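PDB 2EHH: 4-hydroxy-tetrahydrodipicolinate synthase from Aquifex aeolicus, which probably catalyses the condensation of pyruvate with the semialdehyde of L-aspartate to 4-hydroxy-tetrahydrodipicolinate, a step of lysine biosynthesis by the diaminopimelate route. Local coordinates for residues H82-L87 / K119-E124; H90-G95 / Q123-P128. All coordinates share one frame; numbering follows the deposited sequence.

Contact 1 (H82-L87 / K119-E124); sequences HEAVHL and KTVAQE
Val85 meets Val121 methyl to methyl, CG2 of the one 3.8 Å from CG2 of the other, and this pair is the middle of the contact between helices 81-93 and 111-124. The two side chains lie alongside, pointing opposite ways. On the inner flank Ala84 adds its CB, which sits 4.0 Å from Val121 CG2, so that Val121 CG2 is touched by both Val85 and Ala84. Here the packing is close and wholly apolar, and Val121 also rests on Ile129 of strand 129-133. The outer flank is no farther apart but thinner and open to solvent. Val85 sends its two methyls different ways: CG1, anti to the backbone N (chi1 170°), reaches the aliphatic start of Glu124, 3.8 Å from its CB, while CG2 also touches Thr120 CG2 at 3.9 Å. Glu124 is exposed and gives only its CB and CG to the contact; Thr120 turns its OG1 to Glu116 O, one turn back in its own helix, and packs on Leu268 of a second subunit. Cutting Val85 back to an alanine would probably leave Val121 CG2, Thr120 CG2 and the Glu124 methylenes without their apolar partner and open a gap between the helices. The segment axes point the same general way, approaching to 9.2 Å and crossing at -26°, as expected of successive outer helices in a TIM barrel.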
ATOM      1  N   HIS A  82      17.398 -20.762  15.522  1.00 20.29           N
ATOM      2  CA  HIS A  82      18.101 -21.408  16.636  1.00 22.76           C
ATOM      3  C   HIS A  82      17.603 -20.874  17.974  1.00 21.71           C
ATOM      4  O   HIS A  82      17.287 -21.634  18.890  1.00 22.06           O
ATOM      5  CB  HIS A  82      19.609 -21.165  16.530  1.00 25.24           C
ATOM      6  CG  HIS A  82      20.423 -21.993  17.480  1.00 29.40           C
ATOM      7  ND1 HIS A  82      20.649 -23.338  17.286  1.00 31.57           N
ATOM      8  CD2 HIS A  82      21.056 -21.666  18.632  1.00 30.89           C
ATOM      9  CE1 HIS A  82      21.388 -23.807  18.278  1.00 31.28           C
ATOM     10  NE2 HIS A  82      21.648 -22.812  19.108  1.00 32.50           N
ATOM     11  N   GLU A  83      17.544 -19.554  18.073  1.00 21.92           N
ATOM     12  CA  GLU A  83      17.088 -18.883  19.280  1.00 22.68           C
ATOM     13  C   GLU A  83      15.636 -19.235  19.617  1.00 21.42           C
ATOM     14  O   GLU A  83      15.304 -19.499  20.775  1.00 20.24           O
ATOM     15  CB  GLU A  83      17.244 -17.372  19.093  1.00 27.35           C
ATOM     16  CG  GLU A  83      16.488 -16.509  20.084  1.00 33.56           C
ATOM     17  CD  GLU A  83      16.693 -15.026  19.823  1.00 36.92           C
ATOM     18  OE1 GLU A  83      17.715 -14.466  20.280  1.00 37.71           O
ATOM     19  OE2 GLU A  83      15.836 -14.421  19.142  1.00 40.13           O
ATOM     20  N   ALA A  84      14.772 -19.240  18.606  1.00 18.88           N
ATOM     21  CA  ALA A  84      13.366 -19.568  18.823  1.00 18.85           C
ATOM     22  C   ALA A  84      13.222 -21.006  19.330  1.00 18.57           C
ATOM     23  O   ALA A  84      12.338 -21.299  20.136  1.00 20.33           O
ATOM     24  CB  ALA A  84      12.569 -19.382  17.525  1.00 16.60           C
ATOM     25  N   VAL A  85      14.077 -21.904  18.847  1.00 17.14           N
ATOM     26  CA  VAL A  85      14.015 -23.292  19.291  1.00 18.59           C
ATOM     27  C   VAL A  85      14.347 -23.366  20.780  1.00 20.45           C
ATOM     28  O   VAL A  85      13.617 -23.982  21.559  1.00 19.01           O
ATOM     29  CB  VAL A  85      15.009 -24.189  18.522  1.00 18.47           C
ATOM     30  CG1 VAL A  85      15.083 -25.565  19.174  1.00 19.39           C
ATOM     31  CG2 VAL A  85      14.563 -24.333  17.074  1.00 20.19           C
ATOM     32  N   HIS A  86      15.447 -22.732  21.174  1.00 21.68           N
ATOM     33  CA  HIS A  86      15.856 -22.749  22.573  1.00 23.69           C
ATOM     34  C   HIS A  86      14.808 -22.179  23.519  1.00 21.82           C
ATOM     35  O   HIS A  86      14.502 -22.783  24.543  1.00 22.25           O
ATOM     36  CB  HIS A  86      17.180 -22.000  22.757  1.00 27.13           C
ATOM     37  CG  HIS A  86      18.383 -22.808  22.383  1.00 32.64           C
ATOM     38  ND1 HIS A  86      19.656 -22.498  22.820  1.00 35.37           N
ATOM     39  CD2 HIS A  86      18.513 -23.918  21.617  1.00 34.58           C
ATOM     40  CE1 HIS A  86      20.513 -23.381  22.342  1.00 35.02           C
ATOM     41  NE2 HIS A  86      19.845 -24.255  21.607  1.00 36.01           N
ATOM     42  N   LEU A  87      14.248 -21.025  23.176  1.00 20.60           N
ATOM     43  CA  LEU A  87      13.241 -20.407  24.029  1.00 20.64           C
ATOM     44  C   LEU A  87      11.965 -21.242  24.078  1.00 18.73           C
ATOM     45  O   LEU A  87      11.310 -21.330  25.113  1.00 18.20           O
ATOM     46  CB  LEU A  87      12.926 -18.990  23.538  1.00 22.72           C
ATOM     47  CG  LEU A  87      12.079 -18.129  24.476  1.00 24.79           C
ATOM     48  CD1 LEU A  87      12.679 -18.137  25.878  1.00 25.55           C
ATOM     49  CD2 LEU A  87      12.005 -16.707  23.936  1.00 26.45           C
ATOM     50  N   LYS A 119       8.820 -25.385  11.073  1.00 17.75           N
ATOM     51  CA  LYS A 119       8.980 -26.834  11.073  1.00 19.46           C
ATOM     52  C   LYS A 119      10.078 -27.211  12.069  1.00 19.70           C
ATOM     53  O   LYS A 119       9.903 -28.107  12.896  1.00 20.49           O
ATOM     54  CB  LYS A 119       9.356 -27.320   9.674  1.00 20.22           C
ATOM     55  CG  LYS A 119       9.363 -28.832   9.508  1.00 26.21           C
ATOM     56  CD  LYS A 119       9.912 -29.219   8.141  1.00 30.35           C
ATOM     57  CE  LYS A 119       9.613 -30.672   7.798  1.00 35.18           C
ATOM     58  NZ  LYS A 119      10.164 -31.625   8.800  1.00 37.40           N
ATOM     59  N   THR A 120      11.204 -26.511  11.989  1.00 19.05           N
ATOM     60  CA  THR A 120      12.331 -26.773  12.880  1.00 18.85           C
ATOM     61  C   THR A 120      11.932 -26.661  14.345  1.00 18.21           C
ATOM     62  O   THR A 120      12.216 -27.555  15.146  1.00 18.90           O
ATOM     63  CB  THR A 120      13.503 -25.813  12.575  1.00 17.66           C
ATOM     64  OG1 THR A 120      13.967 -26.057  11.242  1.00 16.61           O
ATOM     65  CG2 THR A 120      14.662 -26.033  13.555  1.00 18.62           C
ATOM     66  N   VAL A 121      11.265 -25.567  14.698  1.00 18.17           N
ATOM     67  CA  VAL A 121      10.824 -25.363  16.072  1.00 18.02           C
ATOM     68  C   VAL A 121       9.817 -26.433  16.506  1.00 19.14           C
ATOM     69  O   VAL A 121       9.963 -27.032  17.570  1.00 20.18           O
ATOM     70  CB  VAL A 121      10.174 -23.970  16.250  1.00 18.32           C
ATOM     71  CG1 VAL A 121       9.584 -23.841  17.650  1.00 16.88           C
ATOM     72  CG2 VAL A 121      11.209 -22.879  16.018  1.00 18.73           C
ATOM     73  N   ALA A 122       8.806 -26.676  15.675  1.00 19.41           N
ATOM     74  CA  ALA A 122       7.769 -27.664  15.988  1.00 20.66           C
ATOM     75  C   ALA A 122       8.294 -29.089  16.169  1.00 21.79           C
ATOM     76  O   ALA A 122       7.875 -29.799  17.087  1.00 21.10           O
ATOM     77  CB  ALA A 122       6.683 -27.647  14.900  1.00 21.01           C
ATOM     78  N   GLN A 123       9.197 -29.517  15.291  1.00 22.23           N
ATOM     79  CA  GLN A 123       9.743 -30.866  15.384  1.00 24.81           C
ATOM     80  C   GLN A 123      10.729 -31.005  16.537  1.00 25.20           C
ATOM     81  O   GLN A 123      10.978 -32.108  17.019  1.00 25.27           O
ATOM     82  CB  GLN A 123      10.427 -31.264  14.072  1.00 26.91           C
ATOM     83  CG  GLN A 123       9.483 -31.299  12.875  1.00 29.87           C
ATOM     84  CD  GLN A 123      10.085 -32.007  11.681  1.00 31.50           C
ATOM     85  OE1 GLN A 123      11.227 -31.745  11.300  1.00 33.43           O
ATOM     86  NE2 GLN A 123       9.315 -32.903  11.075  1.00 33.20           N
ATOM     87  N   GLU A 124      11.287 -29.885  16.982  1.00 25.66           N
ATOM     88  CA  GLU A 124      12.243 -29.907  18.083  1.00 26.63           C
ATOM     89  C   GLU A 124      11.577 -29.929  19.450  1.00 25.82           C
ATOM     90  O   GLU A 124      12.039 -30.618  20.359  1.00 25.74           O
ATOM     91  CB  GLU A 124      13.174 -28.696  18.006  1.00 29.28           C
ATOM     92  CG  GLU A 124      14.432 -28.947  17.218  1.00 33.39           C
ATOM     93  CD  GLU A 124      15.215 -30.121  17.769  1.00 37.33           C
ATOM     94  OE1 GLU A 124      15.607 -30.070  18.957  1.00 39.27           O
ATOM     95  OE2 GLU A 124      15.432 -31.095  17.018  1.00 38.83           O
TER

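Contact 2 (H90-G95 / Q123-P128); sequences HAKEVG and QEVDIP
Lys92 swings CG away from its own backbone N, kinks at chi2 (74°) and then runs extended, which carries NZ across to the turn that follows helix 111-124. There NZ gives a hydrogen bond to Asp126 O, 2.8 Å away, approaching with a C=O...N angle of 141° and tilted 30° from the carbonyl plane. The Asp126 carboxylate adds a long salt bridge, NZ to OD2 at 3.7 Å; both residues are exposed, so solvent probably weakens this charge pair. Asp126 is the centre of an inverse gamma turn, closed by a weak bond from Ile127 N to Val125 O, and the turn leads from helix 111-124 into strand 129-133 of the TIM barrel. Helix 81-93 itself ends just after Lys92 in a Schellman motif with Gly95 at C-prime, its N bonded to Lys92 O. Nearer the helix, the lysine's alkyl chain lies against Val125, whose CG1 presses to 3.4 Å from Lys92 CB, tighter than ordinary van der Waals contact. Ile127 extends its CG1 arm toward the helix backbone, CD1 standing 4.1 Å from Lys92 CA and 4.4 Å from Ala91 CB. The Val125 carbonyl O accepts a bond from Asn156 ND2.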
ATOM      1  N   HIS A  90      12.526 -24.077  26.376  1.00 20.98           N
ATOM      2  CA  HIS A  90      12.413 -23.611  27.754  1.00 20.77           C
ATOM      3  C   HIS A  90      10.954 -23.577  28.203  1.00 20.98           C
ATOM      4  O   HIS A  90      10.615 -24.069  29.282  1.00 19.24           O
ATOM      5  CB  HIS A  90      13.012 -22.208  27.894  1.00 22.24           C
ATOM      6  CG  HIS A  90      12.764 -21.579  29.230  1.00 23.83           C
ATOM      7  ND1 HIS A  90      13.431 -21.967  30.373  1.00 24.27           N
ATOM      8  CD2 HIS A  90      11.891 -20.617  29.612  1.00 23.64           C
ATOM      9  CE1 HIS A  90      12.979 -21.270  31.402  1.00 25.12           C
ATOM     10  NE2 HIS A  90      12.043 -20.444  30.967  1.00 24.27           N
ATOM     11  N   ALA A  91      10.096 -22.985  27.376  1.00 18.79           N
ATOM     12  CA  ALA A  91       8.673 -22.886  27.687  1.00 19.90           C
ATOM     13  C   ALA A  91       8.101 -24.274  27.957  1.00 19.35           C
ATOM     14  O   ALA A  91       7.311 -24.470  28.881  1.00 20.34           O
ATOM     15  CB  ALA A  91       7.929 -22.223  26.526  1.00 19.92           C
ATOM     16  N   LYS A  92       8.505 -25.229  27.131  1.00 20.67           N
ATOM     17  CA  LYS A  92       8.077 -26.617  27.262  1.00 22.88           C
ATOM     18  C   LYS A  92       8.551 -27.117  28.627  1.00 24.12           C
ATOM     19  O   LYS A  92       7.775 -27.651  29.422  1.00 22.05           O
ATOM     20  CB  LYS A  92       8.717 -27.434  26.135  1.00 23.35           C
ATOM     21  CG  LYS A  92       8.775 -28.938  26.337  1.00 26.62           C
ATOM     22  CD  LYS A  92       7.430 -29.593  26.166  1.00 26.53           C
ATOM     23  CE  LYS A  92       7.576 -31.111  26.127  1.00 29.36           C
ATOM     24  NZ  LYS A  92       6.244 -31.775  26.043  1.00 30.54           N
ATOM     25  N   GLU A  93       9.835 -26.906  28.888  1.00 25.74           N
ATOM     26  CA  GLU A  93      10.471 -27.319  30.134  1.00 27.30           C
ATOM     27  C   GLU A  93       9.805 -26.824  31.408  1.00 25.94           C
ATOM     28  O   GLU A  93       9.646 -27.590  32.362  1.00 26.03           O
ATOM     29  CB  GLU A  93      11.929 -26.860  30.140  1.00 31.36           C
ATOM     30  CG  GLU A  93      12.843 -27.684  29.265  1.00 39.15           C
ATOM     31  CD  GLU A  93      13.033 -29.083  29.809  1.00 43.67           C
ATOM     32  OE1 GLU A  93      13.423 -29.208  30.991  1.00 46.08           O
ATOM     33  OE2 GLU A  93      12.792 -30.055  29.061  1.00 47.12           O
ATOM     34  N   VAL A  94       9.419 -25.551  31.440  1.00 22.43           N
ATOM     35  CA  VAL A  94       8.810 -24.996  32.641  1.00 22.43           C
ATOM     36  C   VAL A  94       7.296 -25.145  32.769  1.00 21.53           C
ATOM     37  O   VAL A  94       6.696 -24.582  33.683  1.00 21.02           O
ATOM     38  CB  VAL A  94       9.192 -23.505  32.826  1.00 23.74           C
ATOM     39  CG1 VAL A  94      10.706 -23.366  32.898  1.00 24.45           C
ATOM     40  CG2 VAL A  94       8.630 -22.670  31.693  1.00 23.66           C
ATOM     41  N   GLY A  95       6.676 -25.885  31.853  1.00 21.14           N
ATOM     42  CA  GLY A  95       5.242 -26.115  31.953  1.00 20.15           C
ATOM     43  C   GLY A  95       4.256 -25.219  31.228  1.00 19.78           C
ATOM     44  O   GLY A  95       3.063 -25.239  31.544  1.00 18.52           O
ATOM     45  N   GLN A 123       9.197 -29.517  15.291  1.00 22.23           N
ATOM     46  CA  GLN A 123       9.743 -30.866  15.384  1.00 24.81           C
ATOM     47  C   GLN A 123      10.729 -31.005  16.537  1.00 25.20           C
ATOM     48  O   GLN A 123      10.978 -32.108  17.019  1.00 25.27           O
ATOM     49  CB  GLN A 123      10.427 -31.264  14.072  1.00 26.91           C
ATOM     50  CG  GLN A 123       9.483 -31.299  12.875  1.00 29.87           C
ATOM     51  CD  GLN A 123      10.085 -32.007  11.681  1.00 31.50           C
ATOM     52  OE1 GLN A 123      11.227 -31.745  11.300  1.00 33.43           O
ATOM     53  NE2 GLN A 123       9.315 -32.903  11.075  1.00 33.20           N
ATOM     54  N   GLU A 124      11.287 -29.885  16.982  1.00 25.66           N
ATOM     55  CA  GLU A 124      12.243 -29.907  18.083  1.00 26.63           C
ATOM     56  C   GLU A 124      11.577 -29.929  19.450  1.00 25.82           C
ATOM     57  O   GLU A 124      12.039 -30.618  20.359  1.00 25.74           O
ATOM     58  CB  GLU A 124      13.174 -28.696  18.006  1.00 29.28           C
ATOM     59  CG  GLU A 124      14.432 -28.947  17.218  1.00 33.39           C
ATOM     60  CD  GLU A 124      15.215 -30.121  17.769  1.00 37.33           C
ATOM     61  OE1 GLU A 124      15.607 -30.070  18.957  1.00 39.27           O
ATOM     62  OE2 GLU A 124      15.432 -31.095  17.018  1.00 38.83           O
ATOM     63  N   VAL A 125      10.485 -29.183  19.587  1.00 23.84           N
ATOM     64  CA  VAL A 125       9.780 -29.089  20.860  1.00 23.47           C
ATOM     65  C   VAL A 125       8.343 -29.592  20.801  1.00 24.47           C
ATOM     66  O   VAL A 125       7.516 -29.071  20.044  1.00 23.60           O
ATOM     67  CB  VAL A 125       9.764 -27.630  21.357  1.00 23.10           C
ATOM     68  CG1 VAL A 125       9.331 -27.578  22.810  1.00 23.14           C
ATOM     69  CG2 VAL A 125      11.140 -27.011  21.170  1.00 23.40           C
ATOM     70  N   ASP A 126       8.051 -30.598  21.620  1.00 22.82           N
ATOM     71  CA  ASP A 126       6.723 -31.187  21.677  1.00 23.66           C
ATOM     72  C   ASP A 126       5.765 -30.350  22.524  1.00 22.83           C
ATOM     73  O   ASP A 126       5.342 -30.762  23.606  1.00 23.09           O
ATOM     74  CB  ASP A 126       6.822 -32.616  22.224  1.00 27.08           C
ATOM     75  CG  ASP A 126       5.471 -33.289  22.352  1.00 30.25           C
ATOM     76  OD1 ASP A 126       4.607 -33.060  21.481  1.00 29.56           O
ATOM     77  OD2 ASP A 126       5.277 -34.057  23.321  1.00 33.91           O
ATOM     78  N   ILE A 127       5.430 -29.162  22.029  1.00 20.71           N
ATOM     79  CA  ILE A 127       4.512 -28.266  22.727  1.00 18.65           C
ATOM     80  C   ILE A 127       3.574 -27.637  21.701  1.00 18.73           C
ATOM     81  O   ILE A 127       3.980 -27.367  20.571  1.00 18.84           O
ATOM     82  CB  ILE A 127       5.276 -27.138  23.467  1.00 18.89           C
ATOM     83  CG1 ILE A 127       4.305 -26.311  24.316  1.00 18.23           C
ATOM     84  CG2 ILE A 127       5.981 -26.228  22.462  1.00 19.33           C
ATOM     85  CD1 ILE A 127       4.969 -25.172  25.074  1.00 19.47           C
ATOM     86  N   PRO A 128       2.304 -27.410  22.068  1.00 18.35           N
ATOM     87  CA  PRO A 128       1.386 -26.802  21.101  1.00 19.11           C
ATOM     88  C   PRO A 128       1.923 -25.442  20.657  1.00 17.29           C
ATOM     89  O   PRO A 128       2.319 -24.625  21.483  1.00 17.46           O
ATOM     90  CB  PRO A 128       0.084 -26.687  21.887  1.00 19.69           C
ATOM     91  CG  PRO A 128       0.148 -27.882  22.805  1.00 18.60           C
ATOM     92  CD  PRO A 128       1.587 -27.830  23.285  1.00 20.01           C
TER

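Both contacts join helix 81-93 to the chain around helix 111-124, and their centres lie 9 Å apart. Contact 1 pairs helix with helix, without a hydrogen bond across it; contact 2 sets the last turns of the first helix against the loop after the second, where the carbonyl of a turn residue, outside the helix, takes a lysine. Each has buried apolar groups on the barrel side and exposed polar residues outside, but contact 2 is the more buried. Contact 1 borders a second subunit at one residue, whereas no other chain of the assembly touches contact 2. The two meet where Val125 CG2 packs 3.9 Å from Val85 O.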